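Local coordinates for uncharacterized protein (Bacillus cereus, PDB 5F2H) that is of unknown function but belongs to the alpha/beta hydrolase superfamily and probably acts as a hydrolase, perhaps of the carboxylesterase kind, at residues Gly138-Ile143 and Ile168-Gly173; Phe133-Gly138 and Leu160-Ser165; Asp177-Gly182 and Gly210-Leu215; Met231-Pro236 and Gly255-Gly260. All blocks are in the same frame, centred on the assembly; numbering follows the deposited sequence.

Contact 1 (Gly138-Ile143 and Ile168-Gly173); sequences GDQENI and IQFSDG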
loop_
_atom_site.group_PDB
_atom_site.type_symbol
_atom_site.label_atom_id
_atom_site.label_comp_id
_atom_site.label_asym_id
_atom_site.label_seq_id
_atom_site.Cartn_x
_atom_site.Cartn_y
_atom_site.Cartn_z
ATOM N N GLY B 138 -26.026 -7.034 -9.667
ATOM C CA GLY B 138 -27.468 -7.076 -9.473
ATOM C C GLY B 138 -28.112 -8.279 -10.149
ATOM O O GLY B 138 -27.455 -9.047 -10.808
ATOM N N ASP B 139 -29.406 -8.483 -9.974
ATOM C CA ASP B 139 -30.032 -9.642 -10.615
ATOM C C ASP B 139 -29.974 -9.472 -12.100
ATOM O O ASP B 139 -29.985 -8.340 -12.584
ATOM C CB ASP B 139 -31.476 -9.856 -10.145
ATOM C CG ASP B 139 -31.548 -10.375 -8.710
ATOM O OD1 ASP B 139 -30.527 -10.948 -8.246
ATOM O OD2 ASP B 139 -32.634 -10.260 -8.070
ATOM N N GLN B 140 -29.831 -10.596 -12.798
ATOM C CA GLN B 140 -29.776 -10.617 -14.244
ATOM C C GLN B 140 -28.556 -9.936 -14.827
ATOM O O GLN B 140 -28.589 -9.414 -15.954
ATOM C CB GLN B 140 -31.049 -10.009 -14.814
ATOM C CG GLN B 140 -32.267 -10.786 -14.398
ATOM C CD GLN B 140 -33.508 -10.247 -15.042
ATOM O OE1 GLN B 140 -34.161 -10.927 -15.833
ATOM N NE2 GLN B 140 -33.761 -8.985 -14.823
ATOM N N GLU B 141 -27.473 -9.961 -14.064
ATOM C CA GLU B 141 -26.242 -9.359 -14.490
ATOM C C GLU B 141 -25.144 -10.414 -14.489
ATOM O O GLU B 141 -25.425 -11.597 -14.542
ATOM C CB GLU B 141 -25.878 -8.158 -13.601
ATOM C CG GLU B 141 -26.839 -6.989 -13.686
ATOM C CD GLU B 141 -26.342 -5.757 -12.926
ATOM O OE1 GLU B 141 -25.190 -5.770 -12.444
ATOM O OE2 GLU B 141 -27.079 -4.736 -12.858
ATOM N N ASN B 142 -23.894 -9.959 -14.496
ATOM C CA ASN B 142 -22.747 -10.830 -14.498
ATOM C C ASN B 142 -21.536 -9.974 -14.260
ATOM O O ASN B 142 -21.663 -8.783 -13.957
ATOM C CB ASN B 142 -22.671 -11.592 -15.813
ATOM C CG ASN B 142 -22.678 -10.672 -16.991
ATOM O OD1 ASN B 142 -22.030 -9.634 -16.965
ATOM N ND2 ASN B 142 -23.360 -11.069 -18.063
ATOM N N ILE B 143 -20.359 -10.555 -14.408
ATOM C CA ILE B 143 -19.126 -9.807 -14.183
ATOM C C ILE B 143 -18.856 -8.716 -15.228
ATOM O O ILE B 143 -18.331 -7.652 -14.891
ATOM C CB ILE B 143 -17.912 -10.738 -14.176
ATOM C CG1 ILE B 143 -18.134 -11.883 -13.189
ATOM C CG2 ILE B 143 -16.649 -9.949 -13.850
ATOM C CD1 ILE B 143 -17.005 -12.873 -13.141
ATOM N N ILE B 168 -28.224 -19.258 -12.401
ATOM C CA ILE B 168 -28.408 -18.788 -13.782
ATOM C C ILE B 168 -29.889 -18.793 -14.198
ATOM O O ILE B 168 -30.605 -19.747 -13.942
ATOM C CB ILE B 168 -27.532 -19.639 -14.749
ATOM C CG1 ILE B 168 -27.415 -18.988 -16.123
ATOM C CG2 ILE B 168 -28.041 -21.072 -14.858
ATOM C CD1 ILE B 168 -26.528 -19.762 -17.071
ATOM N N GLN B 169 -30.335 -17.710 -14.824
ATOM C CA GLN B 169 -31.725 -17.549 -15.273
ATOM C C GLN B 169 -31.865 -17.615 -16.796
ATOM O O GLN B 169 -32.929 -17.912 -17.305
ATOM C CB GLN B 169 -32.245 -16.210 -14.765
ATOM C CG GLN B 169 -33.692 -15.902 -15.118
ATOM C CD GLN B 169 -34.066 -14.478 -14.766
ATOM O OE1 GLN B 169 -33.477 -13.875 -13.865
ATOM N NE2 GLN B 169 -35.025 -13.916 -15.499
ATOM N N PHE B 170 -30.796 -17.265 -17.502
ATOM C CA PHE B 170 -30.717 -17.282 -18.964
ATOM C C PHE B 170 -29.259 -17.053 -19.340
ATOM O O PHE B 170 -28.455 -16.699 -18.483
ATOM C CB PHE B 170 -31.611 -16.221 -19.600
ATOM C CG PHE B 170 -31.300 -14.841 -19.152
ATOM C CD1 PHE B 170 -30.361 -14.074 -19.831
ATOM C CD2 PHE B 170 -31.930 -14.307 -18.029
ATOM C CE1 PHE B 170 -30.060 -12.799 -19.396
ATOM C CE2 PHE B 170 -31.632 -13.031 -17.589
ATOM C CZ PHE B 170 -30.700 -12.274 -18.273
ATOM N N SER B 171 -28.921 -17.288 -20.603
ATOM C CA SER B 171 -27.553 -17.112 -21.095
ATOM C C SER B 171 -26.886 -15.857 -20.556
ATOM O O SER B 171 -27.350 -14.756 -20.801
ATOM C CB SER B 171 -27.519 -17.067 -22.633
ATOM O OG SER B 171 -27.851 -18.320 -23.238
ATOM N N ASP B 172 -25.813 -16.041 -19.798
ATOM C CA ASP B 172 -25.040 -14.944 -19.208
ATOM C C ASP B 172 -25.790 -14.024 -18.224
ATOM O O ASP B 172 -25.311 -12.937 -17.934
ATOM C CB ASP B 172 -24.407 -14.095 -20.315
ATOM C CG ASP B 172 -23.546 -14.907 -21.257
ATOM O OD1 ASP B 172 -23.001 -15.950 -20.838
ATOM O OD2 ASP B 172 -23.398 -14.485 -22.423
ATOM N N GLY B 173 -26.951 -14.440 -17.727
ATOM C CA GLY B 173 -27.734 -13.645 -16.754
ATOM C C GLY B 173 -27.797 -14.419 -15.432
ATOM O O GLY B 173 -28.268 -15.543 -15.399
#
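N142 and D172 make the firmer of two side-chain hydrogen bonds in this contact. N142 ND2 donates to D172 O at 2.7 Å; the donor lies in the carbonyl plane, and the N-H...O angle of 156° is reasonably straight. With CG of N142 between its backbone N and carbonyl carbon (chi1 55°), the amide is set for two tasks, because OD1 caps the N of I145 at the start of helix 143-150. The other bond, Q169 NE2 to Q140 OE1 at 3.1 Å, is weak and bent, although the two amide planes are only 10° apart.

Both segments are built on type II turns, G138 to E141 and F170 to G173. The second turn closes a small hairpin of strands 168-170 and 173-174, with G173 N bonded to F170 O at 2.8 Å, and S171 OG ties this turn to W78 N of the second subunit. Q140 and E141 together face F174 of the hairpin, forming a G1 beta bulge.

The apolar contacts centre on the F170 ring. The extended Q140 chain brings CG to its edge, 4.0 Å from CE2, with the amide plane nearly perpendicular to the ring. Within 168-173, G173 CA lies over one face of the ring, offset toward the rim.

Contact 2 (Phe133-Gly138 and Leu160-Ser165); sequences FIAMHG and LALPQS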
loop_
_atom_site.group_PDB
_atom_site.type_symbol
_atom_site.label_atom_id
_atom_site.label_comp_id
_atom_site.label_asym_id
_atom_site.label_seq_id
_atom_site.Cartn_x
_atom_site.Cartn_y
_atom_site.Cartn_z
ATOM N N PHE B 133 -11.608 -5.363 -2.173
ATOM C CA PHE B 133 -12.897 -4.744 -2.380
ATOM C C PHE B 133 -13.743 -5.759 -3.138
ATOM O O PHE B 133 -13.345 -6.238 -4.195
ATOM C CB PHE B 133 -12.785 -3.486 -3.209
ATOM C CG PHE B 133 -14.058 -2.711 -3.281
ATOM C CD1 PHE B 133 -15.155 -3.220 -3.946
ATOM C CD2 PHE B 133 -14.136 -1.448 -2.749
ATOM C CE1 PHE B 133 -16.322 -2.485 -4.052
ATOM C CE2 PHE B 133 -15.297 -0.711 -2.832
ATOM C CZ PHE B 133 -16.388 -1.217 -3.496
ATOM N N ILE B 134 -14.917 -6.086 -2.612
ATOM C CA ILE B 134 -15.744 -7.044 -3.295
ATOM C C ILE B 134 -17.018 -6.368 -3.735
ATOM O O ILE B 134 -17.719 -5.799 -2.919
ATOM C CB ILE B 134 -16.102 -8.201 -2.389
ATOM C CG1 ILE B 134 -14.865 -8.702 -1.673
ATOM C CG2 ILE B 134 -16.756 -9.293 -3.200
ATOM C CD1 ILE B 134 -15.142 -9.883 -0.756
ATOM N N ALA B 135 -17.302 -6.407 -5.027
ATOM C CA ALA B 135 -18.505 -5.795 -5.545
ATOM C C ALA B 135 -19.461 -6.884 -5.972
ATOM O O ALA B 135 -19.027 -7.864 -6.594
ATOM C CB ALA B 135 -18.190 -4.892 -6.718
HETATM N N MSE B 136 -20.753 -6.689 -5.678
HETATM C CA MSE B 136 -21.787 -7.663 -6.027
HETATM C C MSE B 136 -22.772 -7.183 -7.055
HETATM O O MSE B 136 -23.577 -6.288 -6.807
HETATM C CB MSE B 136 -22.638 -8.020 -4.800
HETATM C CG MSE B 136 -21.821 -8.437 -3.587
HETATM SE SE MSE B 136 -21.158 -10.261 -3.947
HETATM C CE MSE B 136 -19.341 -9.625 -3.736
ATOM N N HIS B 137 -22.773 -7.838 -8.201
ATOM C CA HIS B 137 -23.690 -7.499 -9.265
ATOM C C HIS B 137 -25.151 -7.639 -8.867
ATOM O O HIS B 137 -25.466 -8.301 -7.885
ATOM C CB HIS B 137 -23.430 -8.402 -10.469
ATOM C CG HIS B 137 -23.769 -9.848 -10.248
ATOM N ND1 HIS B 137 -25.005 -10.380 -10.550
ATOM C CD2 HIS B 137 -23.013 -10.884 -9.813
ATOM C CE1 HIS B 137 -24.995 -11.679 -10.316
ATOM N NE2 HIS B 137 -23.802 -12.007 -9.855
ATOM N N GLY B 138 -26.026 -7.034 -9.667
ATOM C CA GLY B 138 -27.468 -7.076 -9.473
ATOM C C GLY B 138 -28.112 -8.279 -10.149
ATOM O O GLY B 138 -27.455 -9.047 -10.808
ATOM N N LEU B 160 -9.722 -5.788 -6.738
ATOM C CA LEU B 160 -11.167 -5.921 -6.949
ATOM C C LEU B 160 -11.600 -7.325 -7.262
ATOM O O LEU B 160 -11.182 -7.906 -8.252
ATOM C CB LEU B 160 -11.606 -4.984 -8.080
ATOM C CG LEU B 160 -13.047 -4.970 -8.583
ATOM C CD1 LEU B 160 -14.049 -4.707 -7.480
ATOM C CD2 LEU B 160 -13.188 -3.940 -9.703
ATOM N N ALA B 161 -12.480 -7.848 -6.427
ATOM C CA ALA B 161 -13.003 -9.174 -6.605
ATOM C C ALA B 161 -14.437 -9.008 -7.052
ATOM O O ALA B 161 -15.197 -8.275 -6.429
ATOM C CB ALA B 161 -12.964 -9.921 -5.297
ATOM N N LEU B 162 -14.796 -9.636 -8.163
ATOM C CA LEU B 162 -16.158 -9.563 -8.664
ATOM C C LEU B 162 -16.706 -10.983 -8.700
ATOM O O LEU B 162 -16.350 -11.755 -9.580
ATOM C CB LEU B 162 -16.216 -8.923 -10.052
ATOM C CG LEU B 162 -15.730 -7.472 -10.179
ATOM C CD1 LEU B 162 -15.808 -6.986 -11.621
ATOM C CD2 LEU B 162 -16.519 -6.543 -9.284
ATOM N N PRO B 163 -17.557 -11.341 -7.726
ATOM C CA PRO B 163 -18.129 -12.685 -7.695
ATOM C C PRO B 163 -19.347 -12.789 -8.583
ATOM O O PRO B 163 -20.023 -11.804 -8.799
ATOM C CB PRO B 163 -18.540 -12.865 -6.228
ATOM C CG PRO B 163 -17.829 -11.785 -5.476
ATOM C CD PRO B 163 -17.782 -10.649 -6.451
ATOM N N GLN B 164 -19.594 -13.971 -9.119
ATOM C CA GLN B 164 -20.736 -14.195 -9.973
ATOM C C GLN B 164 -21.556 -15.336 -9.351
ATOM O O GLN B 164 -21.007 -16.399 -8.993
ATOM C CB GLN B 164 -20.298 -14.572 -11.377
ATOM C CG GLN B 164 -21.406 -14.514 -12.407
ATOM C CD GLN B 164 -20.896 -14.878 -13.796
ATOM O OE1 GLN B 164 -20.814 -14.031 -14.683
ATOM N NE2 GLN B 164 -20.425 -16.095 -13.940
ATOM N N SER B 165 -22.869 -15.126 -9.256
ATOM C CA SER B 165 -23.747 -16.120 -8.670
ATOM C C SER B 165 -23.882 -17.340 -9.547
ATOM O O SER B 165 -23.845 -17.255 -10.766
ATOM C CB SER B 165 -25.135 -15.534 -8.426
ATOM O OG SER B 165 -26.022 -16.537 -7.949
HETATM O O HOH W 1 -20.101 -9.185 -8.898
#
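H137 turns its CG between the backbone N and the carbonyl carbon (chi1 67°), which carries the imidazole across to P163-S165, while F133 and L160 both hold CG anti to N and run side by side, pointing the same way, with their CD1 atoms 4.0 Å apart. The H137 ring is tethered at both nitrogens: ND1 donates to G138 O at 2.8 Å, and NE2, at the ring edge, accepts a weak bond from S165 N at 3.3 Å.

Regular parallel pairing is confined to the start. A161 N bonds F133 O at 2.9 Å and A135 N bonds A161 O at 3.1 Å, both nearly straight. Past this the strands splay, CA separations growing from 4.8 Å at I134-A161 to 7.4 Å at H137-Q164, and a water bridges the two strands, donating to A135 O and P163 O and accepting from H137 N. A135 CB meets L162 CD2.

These are the two strands of a beta-alpha-beta unit whose helix 143-150 packs on A135 through W150. Strand 131-136 has strand 202-207 as its other neighbour, and strand 158-164 pairs antiparallel with a strand of the second subunit, continuing the sheet across the interface.

Contact 3 (Asp177-Gly182 and Gly210-Leu215); sequences DDIQRG and GARVAL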
loop_
_atom_site.group_PDB
_atom_site.type_symbol
_atom_site.label_atom_id
_atom_site.label_comp_id
_atom_site.label_asym_id
_atom_site.label_seq_id
_atom_site.Cartn_x
_atom_site.Cartn_y
_atom_site.Cartn_z
ATOM N N ASP B 177 -31.551 -14.808 -6.053
ATOM C CA ASP B 177 -32.843 -15.234 -5.498
ATOM C C ASP B 177 -32.711 -15.903 -4.145
ATOM O O ASP B 177 -33.226 -15.404 -3.139
ATOM C CB ASP B 177 -33.533 -16.221 -6.439
ATOM C CG ASP B 177 -34.017 -15.595 -7.707
ATOM O OD1 ASP B 177 -34.090 -14.340 -7.797
ATOM O OD2 ASP B 177 -34.399 -16.389 -8.590
ATOM N N ASP B 178 -31.998 -17.031 -4.171
ATOM C CA ASP B 178 -31.717 -17.866 -3.029
ATOM C C ASP B 178 -30.571 -17.212 -2.285
ATOM O O ASP B 178 -29.422 -17.529 -2.526
ATOM C CB ASP B 178 -31.346 -19.280 -3.521
ATOM C CG ASP B 178 -31.198 -20.292 -2.392
ATOM O OD1 ASP B 178 -31.043 -19.894 -1.210
ATOM O OD2 ASP B 178 -31.247 -21.507 -2.697
ATOM N N ILE B 179 -30.901 -16.305 -1.366
ATOM C CA ILE B 179 -29.887 -15.575 -0.597
ATOM C C ILE B 179 -28.989 -16.418 0.288
ATOM O O ILE B 179 -28.073 -15.881 0.922
ATOM C CB ILE B 179 -30.452 -14.396 0.242
ATOM C CG1 ILE B 179 -31.404 -14.878 1.347
ATOM C CG2 ILE B 179 -31.118 -13.367 -0.670
ATOM C CD1 ILE B 179 -31.933 -13.758 2.227
ATOM N N GLN B 180 -29.240 -17.722 0.356
ATOM C CA GLN B 180 -28.408 -18.588 1.187
ATOM C C GLN B 180 -27.200 -19.009 0.423
ATOM O O GLN B 180 -26.080 -18.834 0.903
ATOM C CB GLN B 180 -29.181 -19.793 1.683
ATOM C CG GLN B 180 -30.304 -19.406 2.624
ATOM C CD GLN B 180 -29.792 -18.703 3.866
ATOM O OE1 GLN B 180 -28.610 -18.805 4.210
ATOM N NE2 GLN B 180 -30.693 -18.034 4.579
ATOM N N ARG B 181 -27.423 -19.560 -0.766
ATOM C CA ARG B 181 -26.312 -19.992 -1.616
ATOM C C ARG B 181 -25.407 -18.776 -1.813
ATOM O O ARG B 181 -24.194 -18.879 -1.760
ATOM C CB ARG B 181 -26.839 -20.500 -2.943
ATOM C CG ARG B 181 -27.702 -21.729 -2.805
ATOM C CD ARG B 181 -28.430 -22.057 -4.091
ATOM N NE ARG B 181 -27.545 -22.235 -5.231
ATOM C CZ ARG B 181 -27.979 -22.525 -6.458
ATOM N NH1 ARG B 181 -29.281 -22.689 -6.684
ATOM N NH2 ARG B 181 -27.120 -22.664 -7.461
ATOM N N GLY B 182 -26.020 -17.613 -1.992
ATOM C CA GLY B 182 -25.282 -16.387 -2.161
ATOM C C GLY B 182 -24.348 -16.140 -0.999
ATOM O O GLY B 182 -23.164 -15.931 -1.187
ATOM N N GLY B 210 -27.608 -7.500 -5.173
ATOM C CA GLY B 210 -26.220 -7.771 -4.891
ATOM C C GLY B 210 -25.944 -7.241 -3.521
ATOM O O GLY B 210 -25.391 -7.923 -2.678
ATOM N N ALA B 211 -26.375 -6.014 -3.290
ATOM C CA ALA B 211 -26.160 -5.391 -1.998
ATOM C C ALA B 211 -26.878 -6.194 -0.890
ATOM O O ALA B 211 -26.385 -6.242 0.231
ATOM C CB ALA B 211 -26.597 -3.930 -2.024
ATOM N N ARG B 212 -27.992 -6.858 -1.224
ATOM C CA ARG B 212 -28.749 -7.651 -0.251
ATOM C C ARG B 212 -27.910 -8.775 0.336
ATOM O O ARG B 212 -27.749 -8.851 1.567
ATOM C CB ARG B 212 -30.043 -8.245 -0.842
ATOM C CG ARG B 212 -30.890 -8.867 0.279
ATOM C CD ARG B 212 -32.353 -9.322 0.107
ATOM N NE ARG B 212 -32.645 -10.410 -0.804
ATOM C CZ ARG B 212 -33.752 -11.163 -0.747
ATOM N NH1 ARG B 212 -34.612 -11.098 0.283
ATOM N NH2 ARG B 212 -33.919 -12.121 -1.649
ATOM N N VAL B 213 -27.358 -9.622 -0.538
ATOM C CA VAL B 213 -26.528 -10.744 -0.093
ATOM C C VAL B 213 -25.324 -10.209 0.673
ATOM O O VAL B 213 -24.884 -10.791 1.675
ATOM C CB VAL B 213 -26.047 -11.598 -1.261
ATOM C CG1 VAL B 213 -25.136 -12.702 -0.779
ATOM C CG2 VAL B 213 -27.215 -12.202 -2.008
ATOM N N ALA B 214 -24.784 -9.091 0.195
ATOM C CA ALA B 214 -23.638 -8.487 0.850
ATOM C C ALA B 214 -23.991 -8.180 2.304
ATOM O O ALA B 214 -23.222 -8.487 3.211
ATOM C CB ALA B 214 -23.241 -7.205 0.152
ATOM N N LEU B 215 -25.152 -7.572 2.528
ATOM C CA LEU B 215 -25.549 -7.220 3.869
ATOM C C LEU B 215 -25.903 -8.480 4.700
ATOM O O LEU B 215 -25.568 -8.563 5.875
ATOM C CB LEU B 215 -26.725 -6.239 3.850
ATOM C CG LEU B 215 -27.133 -5.674 5.226
ATOM C CD1 LEU B 215 -25.996 -4.857 5.814
ATOM C CD2 LEU B 215 -28.375 -4.808 5.142
#
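The guanidinium of R212 has I179 over one face: I179 CG2 makes the touch, 3.2 Å from R212 NH2, and CD1 sits on the same side, 4.2 Å above the plane and over its centre. D177 O approaches obliquely, 3.7 Å from R212 NH2, and the geometry gives no hydrogen bond there. The I179 and R212 side chains cross at about a right angle. I179 places CG1 between its backbone N and carbonyl carbon (chi1 65°); this sets CG2 beside the backbone N, against the guanidinium, with CD1 farther out over the same face. The arginine chain bends at chi3 to turn that face to the isoleucine. A second flat group, the carboxylate of D178, serves its own helix: as N-cap of helix 179-195 it accepts from Q180 N through OD1 at 3.2 Å, met on the anti side and 29° out of plane.

One turn on, G182 has no side chain, and V213 CG1 comes up against its backbone, 3.5 Å from G182 C. I179 CG2 also faces V213 CG2 more loosely, at 4.3 Å. Helix 209-219 starts within the GxSxG pattern of G206, S208 and G210, consistent with the nucleophile elbow of an alpha/beta hydrolase.

No hydrogen bond or salt bridge crosses between the segments. The charge of R212 is approached by aliphatic carbon, with D177 OD1 6.5 Å from NH2 and E237 giving a long, weak ion pair, so the joint appears to depend chiefly on van der Waals contact.

Contact 4 (Met231-Pro236 and Gly255-Gly260); sequences MAPWLP and GYVVCG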
loop_
_atom_site.group_PDB
_atom_site.type_symbol
_atom_site.label_atom_id
_atom_site.label_comp_id
_atom_site.label_asym_id
_atom_site.label_seq_id
_atom_site.Cartn_x
_atom_site.Cartn_y
_atom_site.Cartn_z
HETATM N N MSE B 231 -25.475 0.617 -3.577
HETATM C CA MSE B 231 -26.070 1.443 -4.624
HETATM C C MSE B 231 -27.430 0.867 -4.854
HETATM O O MSE B 231 -27.572 -0.318 -5.200
HETATM C CB MSE B 231 -25.199 1.344 -5.880
HETATM C CG MSE B 231 -25.770 2.070 -7.099
HETATM SE SE MSE B 231 -25.709 4.033 -6.894
HETATM C CE MSE B 231 -27.666 4.311 -6.950
ATOM N N ALA B 232 -28.453 1.670 -4.590
ATOM C CA ALA B 232 -29.829 1.223 -4.782
ATOM C C ALA B 232 -30.092 -0.180 -4.226
ATOM O O ALA B 232 -30.726 -1.010 -4.880
ATOM C CB ALA B 232 -30.154 1.260 -6.264
ATOM N N PRO B 233 -29.612 -0.449 -3.014
ATOM C CA PRO B 233 -29.816 -1.762 -2.398
ATOM C C PRO B 233 -31.278 -2.180 -2.286
ATOM O O PRO B 233 -32.159 -1.333 -2.062
ATOM C CB PRO B 233 -29.248 -1.585 -0.994
ATOM C CG PRO B 233 -29.388 -0.129 -0.722
ATOM C CD PRO B 233 -29.185 0.566 -2.034
ATOM N N TRP B 234 -31.521 -3.474 -2.471
ATOM C CA TRP B 234 -32.852 -4.031 -2.397
ATOM C C TRP B 234 -32.886 -4.819 -1.107
ATOM O O TRP B 234 -32.284 -5.890 -1.003
ATOM C CB TRP B 234 -33.148 -4.886 -3.616
ATOM C CG TRP B 234 -34.502 -5.438 -3.591
ATOM C CD1 TRP B 234 -35.676 -4.724 -3.672
ATOM C CD2 TRP B 234 -34.863 -6.812 -3.648
ATOM N NE1 TRP B 234 -36.754 -5.581 -3.668
ATOM C CE2 TRP B 234 -36.286 -6.872 -3.666
ATOM C CE3 TRP B 234 -34.136 -8.002 -3.645
ATOM C CZ2 TRP B 234 -36.990 -8.080 -3.688
ATOM C CZ3 TRP B 234 -34.843 -9.215 -3.666
ATOM C CH2 TRP B 234 -36.256 -9.238 -3.692
ATOM N N LEU B 235 -33.607 -4.271 -0.127
ATOM C CA LEU B 235 -33.702 -4.848 1.192
ATOM C C LEU B 235 -35.151 -4.963 1.613
ATOM O O LEU B 235 -35.624 -4.142 2.405
ATOM C CB LEU B 235 -32.962 -3.903 2.127
ATOM C CG LEU B 235 -31.526 -3.678 1.639
ATOM C CD1 LEU B 235 -30.849 -2.461 2.266
ATOM C CD2 LEU B 235 -30.712 -4.950 1.824
ATOM N N PRO B 236 -35.831 -6.035 1.158
ATOM C CA PRO B 236 -37.248 -6.295 1.423
ATOM C C PRO B 236 -37.633 -6.798 2.832
ATOM O O PRO B 236 -38.808 -6.731 3.201
ATOM C CB PRO B 236 -37.586 -7.361 0.380
ATOM C CG PRO B 236 -36.312 -8.120 0.200
ATOM C CD PRO B 236 -35.170 -7.224 0.587
ATOM N N GLY B 255 -20.808 2.911 6.766
ATOM C CA GLY B 255 -21.630 2.636 5.593
ATOM C C GLY B 255 -21.850 3.848 4.711
ATOM O O GLY B 255 -22.046 4.965 5.197
ATOM N N TYR B 256 -21.778 3.633 3.403
ATOM C CA TYR B 256 -21.977 4.703 2.454
ATOM C C TYR B 256 -23.050 4.131 1.561
ATOM O O TYR B 256 -22.842 3.106 0.922
ATOM C CB TYR B 256 -20.697 4.985 1.674
ATOM C CG TYR B 256 -20.707 6.301 0.906
ATOM C CD1 TYR B 256 -21.347 6.417 -0.324
ATOM C CD2 TYR B 256 -20.027 7.414 1.395
ATOM C CE1 TYR B 256 -21.334 7.611 -1.027
ATOM C CE2 TYR B 256 -20.002 8.604 0.698
ATOM C CZ TYR B 256 -20.655 8.696 -0.513
ATOM O OH TYR B 256 -20.641 9.890 -1.191
ATOM N N VAL B 257 -24.231 4.732 1.603
ATOM C CA VAL B 257 -25.364 4.274 0.807
ATOM C C VAL B 257 -25.781 5.372 -0.162
ATOM O O VAL B 257 -25.817 6.554 0.199
ATOM C CB VAL B 257 -26.551 3.908 1.708
ATOM C CG1 VAL B 257 -27.747 3.499 0.866
ATOM C CG2 VAL B 257 -26.143 2.804 2.669
ATOM N N VAL B 258 -26.104 4.970 -1.385
ATOM C CA VAL B 258 -26.499 5.898 -2.395
ATOM C C VAL B 258 -27.723 5.361 -3.075
ATOM O O VAL B 258 -27.812 4.168 -3.308
ATOM C CB VAL B 258 -25.378 6.019 -3.472
ATOM C CG1 VAL B 258 -25.800 6.967 -4.598
ATOM C CG2 VAL B 258 -24.057 6.486 -2.859
ATOM N N CYS B 259 -28.651 6.235 -3.415
ATOM C CA CYS B 259 -29.848 5.826 -4.130
ATOM C C CYS B 259 -30.472 7.034 -4.790
ATOM O O CYS B 259 -30.384 8.159 -4.277
ATOM C CB CYS B 259 -30.864 5.167 -3.231
ATOM S SG CYS B 259 -32.328 4.630 -4.142
ATOM N N GLY B 260 -31.079 6.795 -5.945
ATOM C CA GLY B 260 -31.723 7.849 -6.711
ATOM C C GLY B 260 -33.184 8.010 -6.330
ATOM O O GLY B 260 -33.912 7.023 -6.174
#
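M231 and V258 project from the same face of the parallel sheet, their side chains inclined to one another rather than aligned. M231, a selenomethionine, starts with CG anti to its backbone N and then bends at chi2 and again at chi3, folding back over the neighbouring strand. Its SE thereby rests on the CG1 branch of V258 at 3.7 Å, and its CE lies 3.6 Å from V258 O and 3.9 Å from C259 CA.

P233 meets the opposite side of strand 254-260, where V257 projects; its CG is 4.3 Å from V257 CG1. Between the two faces, the backbones pair: A232 N donates to V258 O at 2.9 Å with an N-H...O angle of 168°. At A232 the chain enters the left-handed helical region (phi 45°, psi 45°) and turns out into a loop at the C-terminal edge of the central sheet of an alpha/beta hydrolase fold, where A232 touches D263 and H294 of neighbouring loops.

Strand 227-231, which ends here, lies between strands 202-207 and 254-260. Helix 300-313 packs on the M231-V258 face through F300 and L303; on the other, P233 touches A211 of helix 209-219, and V257 and C259 touch T270 of helix 267-279.

Contacts 1 and 2 share G138, their centres are about 13 Å apart, and N142 CB of contact 1 meets Q164 OE1 of contact 2 at 3.3 Å; both touch the second subunit. Contact 2 reaches contact 3 through M136 CB, 3.5 Å from G210 O. Contact 3 borders contact 4, where A211 CB lies 3.7 Å from P233 CB and R212 CB 3.3 Å from W234 O. Contacts 2 and 4 belong to one parallel sheet but do not touch, their centres about 16 Å and nearest atoms about 7 Å apart. The probable nucleophile elbow (G206, S208, G210) relates them: contact 3 contains G210, M136 touches the elbow, and E141 and A232 lie near it.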